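Local coordinates for unsaturated glucuronyl hydrolase (PDB 2ZZR), which hydrolyses unsaturated disaccharides of chondroitin, hyaluronan and heparin, releasing the 4-deoxy-4,5-didehydro uronic acid, at residues H315-L318 against K319-P322; R260-D264 against Y265-I269; K90-A93 against H94-L98; S99-N102 against R103-R107. All coordinates share one frame; numbering follows the deposited sequence.

How the interactions relate
From the N terminus, interaction 3 (90-98) comes first, and interaction 4 (99-107) follows it directly on the same helix, 87-105, and ends at that helix's C-terminal cap; this helix packs against helices 70-84, 115-130 and 133-147. Interaction 2 (260-269) turns the chain from helix 245-262 into helix 265-280, and interaction 1 (315-322) ends helix 304-318. All four are local and lie in series along the chain: none closes a long loop, nests within another or crosses it. Interactions 1 and 2 do touch in space, where Glu-316 and Tyr-320 pack on Arg-260, and Met-317 and Leu-321 on Ile-268. Interaction 4 lies across the chain's centre from interaction 1.

Interaction 1: residues H315-L318 against K319-P322; sequences HEML and KYLP
Met-317 O gathers two backbone N-H groups as the chain leaves helix 304-318: Leu-321 N, at 3.0 Å, lies in its carbonyl plane, and Tyr-320 N, at 2.9 Å, comes from above it. One step earlier, Lys-319 N turns back to Glu-316 O at 3.1 Å. Glu-316 is the polar centre of the side-chain contact. Its CG stands anti to the backbone N (chi1 -174°) and the chain then bends at the next bond, which brings the carboxylate round to the side chains of Lys-319 and Tyr-320. The extended side chain of Lys-319 passes over Glu-316 O and delivers NZ to the syn side of OE2, somewhat out of the carboxylate plane, forming a salt bridge of 2.8 Å. The other oxygen, OE1, lies at the rim of the Tyr-320 ring and in its plane, 3.5 Å from CE1, with carboxylate and ring turned 56° against each other. A water donates to Glu-316 OE1 at 2.6 Å and is 2.9 Å from Tyr-320 OH, linking the two side chains at their polar ends. Met-317, bent twice along its chain, brings CE to 4.1 Å from Tyr-320 CB, an apolar contact in which the side chains cross at about a right angle. Glu-316 OE2 also forms a salt bridge with Arg-388, so two cations share this oxygen and probably favour its ionised form. Around the turn, Met-317 packs on helices 245-262 and 265-280, the Tyr-320 ring meets Tyr-259 edge to face, and Leu-321 leans on Tyr-331 of helix 328-346.

Interaction 2: residues R260-D264 against Y265-I269; sequences RKMKD and YQQII
The carboxylate of Asp-264 is approached from above its plane by Gln-266 N, which donates to OD1 at 3.0 Å from a direction 59° out of that plane. The amide of Gln-267 is turned back toward the chain before the helix: its OE1 accepts from Asp-264 N at 3.2 Å, the donor tilted 25° from the carbonyl plane. The NE2 of the same amide comes to 3.4 Å from Met-262 SD, the two side chains crossing at about a right angle. A first torsion close to trans in Asp-264 (chi1 176°) places OD1 within hydrogen-bonding distance of Gln-266 N; its OD2 is hydrogen-bonded to Tyr-203 OH of helix 192-209, which should fix the rotation of the carboxylate. The backbone joins in through Gln-267 N, 2.8 Å from Asp-264 O. Lys-263, with positive phi, breaks the preceding helix just before this start. Asp-264 as N-cap and Gln-267 with its returning side chain form a capping box, opening helix 265-280 straight after helix 245-262 in the alpha/alpha barrel of this family.

Interaction 3: residues K90-A93 against H94-L98; sequences KNIA and HKNVL
His-94 N donates to Lys-90 O at 2.8 Å, the first of four consecutive i to i+4 bonds that make this an unbroken run of alpha-helix. The next, Lys-95 N to Asn-91 O, is longer at 3.2 Å, whereas Asn-96 N to Ile-92 O and Val-97 N to Ala-93 O are both 3.0 Å. Side chains of the later turn lie against the same carbonyls. The CB of His-94 is 3.3 Å from Lys-90 O, but its ring leads off, away from residues 90-93. Lys-95 takes a different course: with CG anti to the carbonyl carbon (chi1 -79°), its extended chain runs back past Asn-91 O, which lies 3.4 Å from Lys-95 CG. One branch of Val-97, CG2, comes to 3.4 Å from Ala-93 O. On another flank Ile-92 CD1 and Asn-96 OD1 are neighbours at 4.3 Å, a loose contact. The polar ends are positioned from a second shell, with His-94 ND1 hydrogen-bonded to Glu-126 OE2 of helix 115-130 and Asn-96 ND2 to Thr-74 OG1 of helix 70-84. Helix 87-105 is thereby tied to both: Ile-92 and Ala-93 press on Leu-77 and Trp-78 of helix 70-84, and Val-97 packs on Cys-123 of helix 115-130 and Ala-135 of helix 133-147.

Interaction 4: residues S99-N102 against R103-R107; sequences SFLN and RINNR
Asn-102, Arg-103 and Leu-101 carry most of this contact in the last turns of helix 87-105. Asn-102 O is gripped twice by Asn-106, by its backbone N at 3.0 Å and its side-chain ND2 at 3.2 Å, the two donors arriving from opposite faces of the carbonyl plane. Beside them, the amides of the two asparagines are turned 55° apart. Leu-101 sends CD1 along the next turn, to 3.8 Å from Asn-105 ND2 and 4.3 Å from Ile-104 CG2, while Asn-105 OD1 is hydrogen-bonded to Lys-141. Arg-103 meets the preceding turn mainly through its base. Its backbone N donates to Ser-99 O at 2.9 Å. The CB of Arg-103 rests 3.5 Å from Phe-100 O. From there every torsion is near trans (chi1 -172°), carrying the guanidinium out to Asn-65 OD1 and the carbonyls of Glu-67, Ile-108 and Ala-109, to which it donates. Arg-107, with positive phi, ends the helix in a Schellman motif. Neutral acceptors thus hold the buried Arg-103 cation, and its bonds to Ile-108 and Ala-109 tie the end of helix 87-105 to the loop leading toward Asp-114, the probable nucleophile, whose side chain is about 8 Å from that of Arg-103.

Interaction 1: residues H315-L318 against K319-P322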
loop_
_atom_site.group_PDB
_atom_site.type_symbol
_atom_site.label_atom_id
_atom_site.label_comp_id
_atom_site.label_asym_id
_atom_site.label_seq_id
_atom_site.Cartn_x
_atom_site.Cartn_y
_atom_site.Cartn_z
ATOM N N HIS A 315 -6.592 -7.660 7.025
ATOM C CA HIS A 315 -5.862 -8.794 7.590
ATOM C C HIS A 315 -4.980 -8.352 8.760
ATOM O O HIS A 315 -4.979 -8.981 9.829
ATOM C CB HIS A 315 -5.017 -9.484 6.510
ATOM C CG HIS A 315 -4.272 -10.683 7.013
ATOM N ND1 HIS A 315 -4.781 -11.962 6.948
ATOM C CD2 HIS A 315 -3.060 -10.788 7.602
ATOM C CE1 HIS A 315 -3.910 -12.805 7.476
ATOM N NE2 HIS A 315 -2.858 -12.117 7.882
ATOM N N GLU A 316 -4.247 -7.262 8.555
ATOM C CA GLU A 316 -3.387 -6.705 9.599
ATOM C C GLU A 316 -4.153 -6.275 10.855
ATOM O O GLU A 316 -3.791 -6.665 11.968
ATOM C CB GLU A 316 -2.555 -5.540 9.045
ATOM C CG GLU A 316 -1.518 -4.985 10.027
ATOM C CD GLU A 316 -0.489 -6.032 10.464
ATOM O OE1 GLU A 316 0.079 -5.858 11.565
ATOM O OE2 GLU A 316 -0.247 -7.015 9.714
ATOM N N MET A 317 -5.205 -5.476 10.679
ATOM C CA MET A 317 -5.974 -4.969 11.823
ATOM C C MET A 317 -6.598 -6.091 12.656
ATOM O O MET A 317 -6.697 -5.980 13.879
ATOM C CB MET A 317 -7.071 -4.014 11.362
ATOM C CG MET A 317 -7.769 -3.266 12.510
ATOM S SD MET A 317 -6.887 -1.783 13.056
ATOM C CE MET A 317 -5.739 -2.464 14.245
ATOM N N LEU A 318 -7.016 -7.158 11.976
ATOM C CA LEU A 318 -7.672 -8.300 12.615
ATOM C C LEU A 318 -6.769 -9.027 13.604
ATOM O O LEU A 318 -7.248 -9.761 14.476
ATOM C CB LEU A 318 -8.195 -9.279 11.557
ATOM C CG LEU A 318 -9.704 -9.307 11.263
ATOM C CD1 LEU A 318 -10.436 -8.008 11.618
ATOM C CD2 LEU A 318 -9.955 -9.713 9.818
ATOM N N LYS A 319 -5.460 -8.819 13.475
ATOM C CA LYS A 319 -4.507 -9.374 14.446
ATOM C C LYS A 319 -4.720 -8.767 15.834
ATOM O O LYS A 319 -4.407 -9.399 16.848
ATOM C CB LYS A 319 -3.060 -9.122 14.015
ATOM C CG LYS A 319 -2.664 -9.811 12.735
ATOM C CD LYS A 319 -1.290 -9.372 12.295
ATOM C CE LYS A 319 -0.897 -10.031 10.978
ATOM N NZ LYS A 319 0.454 -9.555 10.547
ATOM N N TYR A 320 -5.275 -7.555 15.871
ATOM C CA TYR A 320 -5.359 -6.755 17.093
ATOM C C TYR A 320 -6.780 -6.486 17.561
ATOM O O TYR A 320 -7.012 -6.272 18.755
ATOM C CB TYR A 320 -4.636 -5.418 16.896
ATOM C CG TYR A 320 -3.214 -5.597 16.445
ATOM C CD1 TYR A 320 -2.859 -5.424 15.103
ATOM C CD2 TYR A 320 -2.226 -5.978 17.350
ATOM C CE1 TYR A 320 -1.548 -5.613 14.682
ATOM C CE2 TYR A 320 -0.914 -6.170 16.935
ATOM C CZ TYR A 320 -0.587 -5.983 15.606
ATOM O OH TYR A 320 0.717 -6.183 15.214
ATOM N N LEU A 321 -7.719 -6.466 16.620
ATOM C CA LEU A 321 -9.103 -6.091 16.932
ATOM C C LEU A 321 -9.675 -7.019 18.003
ATOM O O LEU A 321 -9.565 -8.246 17.877
ATOM C CB LEU A 321 -9.963 -6.152 15.668
ATOM C CG LEU A 321 -11.300 -5.407 15.700
ATOM C CD1 LEU A 321 -11.090 -3.900 15.741
ATOM C CD2 LEU A 321 -12.107 -5.790 14.476
ATOM N N PRO A 322 -10.254 -6.447 19.078
ATOM C CA PRO A 322 -10.873 -7.302 20.099
ATOM C C PRO A 322 -11.902 -8.295 19.565
ATOM O O PRO A 322 -12.710 -7.971 18.679
ATOM C CB PRO A 322 -11.553 -6.291 21.036
ATOM C CG PRO A 322 -10.700 -5.075 20.921
ATOM C CD PRO A 322 -10.342 -5.020 19.448
HETATM O O HOH W 1 1.872 -7.239 12.831
#

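Interaction 2: residues R260-D264 against Y265-I269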
loop_
_atom_site.group_PDB
_atom_site.type_symbol
_atom_site.label_atom_id
_atom_site.label_comp_id
_atom_site.label_asym_id
_atom_site.label_seq_id
_atom_site.Cartn_x
_atom_site.Cartn_y
_atom_site.Cartn_z
ATOM N N ARG A 260 0.416 -0.858 15.011
ATOM C CA ARG A 260 1.400 -1.807 15.562
ATOM C C ARG A 260 2.392 -1.092 16.463
ATOM O O ARG A 260 2.781 -1.605 17.510
ATOM C CB ARG A 260 2.229 -2.457 14.460
ATOM C CG ARG A 260 1.487 -3.293 13.452
ATOM C CD ARG A 260 2.484 -3.776 12.396
ATOM N NE ARG A 260 3.105 -2.652 11.685
ATOM C CZ ARG A 260 4.282 -2.699 11.062
ATOM N NH1 ARG A 260 5.000 -3.820 11.053
ATOM N NH2 ARG A 260 4.748 -1.617 10.449
ATOM N N LYS A 261 2.802 0.094 16.025
ATOM C CA LYS A 261 3.923 0.805 16.614
ATOM C C LYS A 261 3.496 1.890 17.597
ATOM O O LYS A 261 4.333 2.464 18.310
ATOM C CB LYS A 261 4.778 1.410 15.498
ATOM C CG LYS A 261 5.173 0.420 14.407
ATOM C CD LYS A 261 5.970 -0.756 14.973
ATOM C CE LYS A 261 6.333 -1.760 13.887
ATOM N NZ LYS A 261 7.087 -2.909 14.495
ATOM N N MET A 262 2.200 2.171 17.636
ATOM C CA MET A 262 1.687 3.290 18.425
ATOM C C MET A 262 0.680 2.845 19.469
ATOM O O MET A 262 0.602 3.435 20.556
ATOM C CB MET A 262 1.076 4.353 17.505
ATOM C CG MET A 262 2.099 5.013 16.609
ATOM S SD MET A 262 1.382 6.079 15.350
ATOM C CE MET A 262 0.613 7.336 16.368
ATOM N N LYS A 263 -0.087 1.811 19.129
ATOM C CA LYS A 263 -1.070 1.206 20.036
ATOM C C LYS A 263 -2.034 2.224 20.641
ATOM O O LYS A 263 -2.335 2.202 21.844
ATOM C CB LYS A 263 -0.368 0.367 21.113
ATOM C CG LYS A 263 0.332 -0.880 20.552
ATOM C CD LYS A 263 -0.675 -1.756 19.802
ATOM C CE LYS A 263 -0.067 -3.060 19.303
ATOM N NZ LYS A 263 -0.447 -4.191 20.209
ATOM N N ASP A 264 -2.517 3.118 19.788
ATOM C CA ASP A 264 -3.530 4.091 20.176
ATOM C C ASP A 264 -4.868 3.555 19.695
ATOM O O ASP A 264 -5.070 3.394 18.495
ATOM C CB ASP A 264 -3.192 5.449 19.538
ATOM C CG ASP A 264 -4.244 6.521 19.795
ATOM O OD1 ASP A 264 -5.242 6.270 20.507
ATOM O OD2 ASP A 264 -4.056 7.634 19.261
ATOM N N TYR A 265 -5.775 3.262 20.626
ATOM C CA TYR A 265 -7.083 2.714 20.260
ATOM C C TYR A 265 -7.889 3.621 19.315
ATOM O O TYR A 265 -8.739 3.136 18.566
ATOM C CB TYR A 265 -7.915 2.344 21.501
ATOM C CG TYR A 265 -9.196 1.634 21.139
ATOM C CD1 TYR A 265 -10.414 2.324 21.103
ATOM C CD2 TYR A 265 -9.191 0.279 20.792
ATOM C CE1 TYR A 265 -11.587 1.682 20.753
ATOM C CE2 TYR A 265 -10.364 -0.375 20.434
ATOM C CZ TYR A 265 -11.557 0.335 20.415
ATOM O OH TYR A 265 -12.714 -0.304 20.056
ATOM N N GLN A 266 -7.614 4.926 19.343
ATOM C CA GLN A 266 -8.223 5.853 18.375
ATOM C C GLN A 266 -7.976 5.394 16.929
ATOM O O GLN A 266 -8.772 5.672 16.034
ATOM C CB GLN A 266 -7.660 7.260 18.540
ATOM C CG GLN A 266 -7.991 7.933 19.853
ATOM C CD GLN A 266 -7.430 9.328 19.917
ATOM O OE1 GLN A 266 -6.211 9.524 19.888
ATOM N NE2 GLN A 266 -8.312 10.311 20.002
ATOM N N GLN A 267 -6.857 4.706 16.711
ATOM C CA GLN A 267 -6.518 4.204 15.382
ATOM C C GLN A 267 -7.422 3.054 14.951
ATOM O O GLN A 267 -7.754 2.919 13.770
ATOM C CB GLN A 267 -5.052 3.776 15.336
ATOM C CG GLN A 267 -4.080 4.919 15.552
ATOM C CD GLN A 267 -2.655 4.442 15.717
ATOM O OE1 GLN A 267 -2.353 3.684 16.634
ATOM N NE2 GLN A 267 -1.760 4.909 14.841
ATOM N N ILE A 268 -7.820 2.216 15.903
ATOM C CA ILE A 268 -8.770 1.147 15.614
ATOM C C ILE A 268 -10.120 1.752 15.198
ATOM O O ILE A 268 -10.735 1.304 14.234
ATOM C CB ILE A 268 -8.904 0.167 16.809
ATOM C CG1 ILE A 268 -7.677 -0.762 16.856
ATOM C CG2 ILE A 268 -10.203 -0.654 16.715
ATOM C CD1 ILE A 268 -7.588 -1.640 18.100
ATOM N N ILE A 269 -10.562 2.785 15.912
ATOM C CA ILE A 269 -11.820 3.451 15.556
ATOM C C ILE A 269 -11.719 4.115 14.173
ATOM O O ILE A 269 -12.642 4.003 13.354
ATOM C CB ILE A 269 -12.277 4.449 16.657
ATOM C CG1 ILE A 269 -12.586 3.709 17.973
ATOM C CG2 ILE A 269 -13.494 5.259 16.200
ATOM C CD1 ILE A 269 -13.506 2.503 17.850
#

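Interaction 3: residues K90-A93 against H94-L98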
loop_
_atom_site.group_PDB
_atom_site.type_symbol
_atom_site.label_atom_id
_atom_site.label_comp_id
_atom_site.label_asym_id
_atom_site.label_seq_id
_atom_site.Cartn_x
_atom_site.Cartn_y
_atom_site.Cartn_z
ATOM N N LYS A 90 16.227 -15.320 -4.600
ATOM C CA LYS A 90 17.093 -14.557 -3.712
ATOM C C LYS A 90 18.219 -13.884 -4.494
ATOM O O LYS A 90 18.547 -12.721 -4.245
ATOM C CB LYS A 90 17.671 -15.459 -2.617
ATOM C CG LYS A 90 18.704 -14.785 -1.744
ATOM C CD LYS A 90 19.294 -15.752 -0.740
ATOM C CE LYS A 90 20.363 -15.077 0.100
ATOM N NZ LYS A 90 20.732 -15.915 1.276
ATOM N N ASN A 91 18.806 -14.617 -5.437
ATOM C CA ASN A 91 19.871 -14.069 -6.267
ATOM C C ASN A 91 19.462 -12.790 -6.987
ATOM O O ASN A 91 20.180 -11.789 -6.924
ATOM C CB ASN A 91 20.373 -15.110 -7.269
ATOM C CG ASN A 91 21.266 -16.150 -6.627
ATOM O OD1 ASN A 91 21.754 -15.968 -5.506
ATOM N ND2 ASN A 91 21.497 -17.248 -7.341
ATOM N N ILE A 92 18.312 -12.817 -7.653
ATOM C CA ILE A 92 17.859 -11.637 -8.397
ATOM C C ILE A 92 17.378 -10.529 -7.455
ATOM O O ILE A 92 17.701 -9.359 -7.660
ATOM C CB ILE A 92 16.826 -11.971 -9.520
ATOM C CG1 ILE A 92 16.471 -10.718 -10.340
ATOM C CG2 ILE A 92 15.575 -12.655 -8.967
ATOM C CD1 ILE A 92 17.681 -10.025 -11.004
ATOM N N ALA A 93 16.645 -10.908 -6.408
ATOM C CA ALA A 93 16.137 -9.934 -5.440
ATOM C C ALA A 93 17.273 -9.211 -4.713
ATOM O O ALA A 93 17.205 -7.998 -4.484
ATOM C CB ALA A 93 15.180 -10.604 -4.452
ATOM N N HIS A 94 18.333 -9.939 -4.370
ATOM C CA HIS A 94 19.465 -9.311 -3.701
ATOM C C HIS A 94 20.258 -8.387 -4.627
ATOM O O HIS A 94 20.843 -7.401 -4.168
ATOM C CB HIS A 94 20.401 -10.326 -3.043
ATOM C CG HIS A 94 21.553 -9.684 -2.341
ATOM N ND1 HIS A 94 21.402 -8.944 -1.187
ATOM C CD2 HIS A 94 22.869 -9.628 -2.653
ATOM C CE1 HIS A 94 22.579 -8.480 -0.807
ATOM N NE2 HIS A 94 23.485 -8.878 -1.683
ATOM N N LYS A 95 20.286 -8.713 -5.917
ATOM C CA LYS A 95 20.854 -7.808 -6.911
ATOM C C LYS A 95 20.051 -6.506 -6.976
ATOM O O LYS A 95 20.637 -5.420 -7.063
ATOM C CB LYS A 95 20.948 -8.482 -8.277
ATOM C CG LYS A 95 22.157 -9.411 -8.385
ATOM C CD LYS A 95 22.185 -10.135 -9.710
ATOM C CE LYS A 95 23.232 -11.242 -9.692
ATOM N NZ LYS A 95 23.049 -12.164 -10.845
ATOM N N ASN A 96 18.720 -6.619 -6.907
ATOM C CA ASN A 96 17.855 -5.435 -6.774
ATOM C C ASN A 96 18.248 -4.619 -5.546
ATOM O O ASN A 96 18.409 -3.403 -5.624
ATOM C CB ASN A 96 16.373 -5.823 -6.677
ATOM C CG ASN A 96 15.780 -6.276 -7.994
ATOM O OD1 ASN A 96 16.461 -6.350 -9.032
ATOM N ND2 ASN A 96 14.495 -6.604 -7.961
ATOM N N VAL A 97 18.412 -5.295 -4.410
ATOM C CA VAL A 97 18.866 -4.651 -3.174
ATOM C C VAL A 97 20.153 -3.838 -3.376
ATOM O O VAL A 97 20.266 -2.709 -2.895
ATOM C CB VAL A 97 19.027 -5.684 -2.019
ATOM C CG1 VAL A 97 19.726 -5.065 -0.819
ATOM C CG2 VAL A 97 17.662 -6.243 -1.627
ATOM N N LEU A 98 21.121 -4.411 -4.092
ATOM C CA LEU A 98 22.379 -3.707 -4.341
ATOM C C LEU A 98 22.162 -2.459 -5.201
ATOM O O LEU A 98 22.797 -1.425 -4.974
ATOM C CB LEU A 98 23.424 -4.645 -4.956
ATOM C CG LEU A 98 23.936 -5.761 -4.025
ATOM C CD1 LEU A 98 24.947 -6.662 -4.743
ATOM C CD2 LEU A 98 24.541 -5.191 -2.754
#

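Interaction 4: residues S99-N102 against R103-R107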
loop_
_atom_site.group_PDB
_atom_site.type_symbol
_atom_site.label_atom_id
_atom_site.label_comp_id
_atom_site.label_asym_id
_atom_site.label_seq_id
_atom_site.Cartn_x
_atom_site.Cartn_y
_atom_site.Cartn_z
ATOM N N SER A 99 21.242 -2.566 -6.160
ATOM C CA SER A 99 20.808 -1.434 -6.979
ATOM C C SER A 99 20.165 -0.340 -6.124
ATOM O O SER A 99 20.431 0.845 -6.323
ATOM C CB SER A 99 19.837 -1.898 -8.068
ATOM O OG SER A 99 19.304 -0.800 -8.794
ATOM N N PHE A 100 19.312 -0.735 -5.180
ATOM C CA PHE A 100 18.720 0.228 -4.244
ATOM C C PHE A 100 19.771 0.901 -3.360
ATOM O O PHE A 100 19.680 2.093 -3.079
ATOM C CB PHE A 100 17.608 -0.423 -3.407
ATOM C CG PHE A 100 16.330 -0.628 -4.167
ATOM C CD1 PHE A 100 15.946 -1.896 -4.587
ATOM C CD2 PHE A 100 15.511 0.455 -4.480
ATOM C CE1 PHE A 100 14.769 -2.093 -5.300
ATOM C CE2 PHE A 100 14.334 0.274 -5.195
ATOM C CZ PHE A 100 13.959 -1.001 -5.609
ATOM N N LEU A 101 20.771 0.137 -2.932
ATOM C CA LEU A 101 21.889 0.701 -2.188
ATOM C C LEU A 101 22.638 1.730 -3.038
ATOM O O LEU A 101 22.988 2.808 -2.551
ATOM C CB LEU A 101 22.837 -0.405 -1.704
ATOM C CG LEU A 101 24.011 -0.010 -0.794
ATOM C CD1 LEU A 101 23.633 0.982 0.311
ATOM C CD2 LEU A 101 24.642 -1.258 -0.192
ATOM N N ASN A 102 22.873 1.401 -4.306
ATOM C CA ASN A 102 23.483 2.357 -5.235
ATOM C C ASN A 102 22.644 3.630 -5.379
ATOM O O ASN A 102 23.176 4.747 -5.386
ATOM C CB ASN A 102 23.696 1.724 -6.609
ATOM C CG ASN A 102 24.279 2.707 -7.616
ATOM O OD1 ASN A 102 23.554 3.302 -8.415
ATOM N ND2 ASN A 102 25.589 2.903 -7.555
ATOM N N ARG A 103 21.331 3.444 -5.490
ATOM C CA ARG A 103 20.395 4.551 -5.678
ATOM C C ARG A 103 20.417 5.555 -4.519
ATOM O O ARG A 103 20.394 6.771 -4.746
ATOM C CB ARG A 103 18.979 4.015 -5.920
ATOM C CG ARG A 103 17.980 5.095 -6.313
ATOM C CD ARG A 103 16.640 4.510 -6.691
ATOM N NE ARG A 103 15.662 5.566 -6.951
ATOM C CZ ARG A 103 14.394 5.357 -7.290
ATOM N NH1 ARG A 103 13.920 4.119 -7.435
ATOM N NH2 ARG A 103 13.592 6.395 -7.492
ATOM N N ILE A 104 20.465 5.058 -3.284
ATOM C CA ILE A 104 20.519 5.957 -2.126
ATOM C C ILE A 104 21.917 6.569 -1.928
ATOM O O ILE A 104 22.040 7.755 -1.618
ATOM C CB ILE A 104 19.921 5.322 -0.817
ATOM C CG1 ILE A 104 19.916 6.327 0.341
ATOM C CG2 ILE A 104 20.646 4.037 -0.414
ATOM C CD1 ILE A 104 18.977 7.502 0.151
ATOM N N ASN A 105 22.957 5.762 -2.136
ATOM C CA ASN A 105 24.334 6.247 -2.042
ATOM C C ASN A 105 24.563 7.453 -2.943
ATOM O O ASN A 105 25.223 8.419 -2.551
ATOM C CB ASN A 105 25.327 5.128 -2.374
ATOM C CG ASN A 105 25.611 4.230 -1.185
ATOM O OD1 ASN A 105 25.277 4.563 -0.046
ATOM N ND2 ASN A 105 26.249 3.090 -1.440
ATOM N N ASN A 106 23.979 7.393 -4.135
ATOM C CA ASN A 106 24.118 8.440 -5.137
ATOM C C ASN A 106 22.935 9.400 -5.210
ATOM O O ASN A 106 22.891 10.268 -6.088
ATOM C CB ASN A 106 24.378 7.803 -6.497
ATOM C CG ASN A 106 25.755 7.199 -6.586
ATOM O OD1 ASN A 106 26.758 7.913 -6.527
ATOM N ND2 ASN A 106 25.821 5.879 -6.711
ATOM N N ARG A 107 21.983 9.240 -4.289
ATOM C CA ARG A 107 20.819 10.132 -4.179
ATOM C C ARG A 107 20.121 10.358 -5.531
ATOM O O ARG A 107 19.821 11.496 -5.920
ATOM C CB ARG A 107 21.219 11.459 -3.519
ATOM C CG ARG A 107 21.765 11.309 -2.091
ATOM C CD ARG A 107 22.294 12.630 -1.531
ATOM N NE ARG A 107 21.253 13.654 -1.427
ATOM C CZ ARG A 107 20.461 13.828 -0.369
ATOM N NH1 ARG A 107 20.578 13.044 0.699
ATOM N NH2 ARG A 107 19.547 14.794 -0.381
#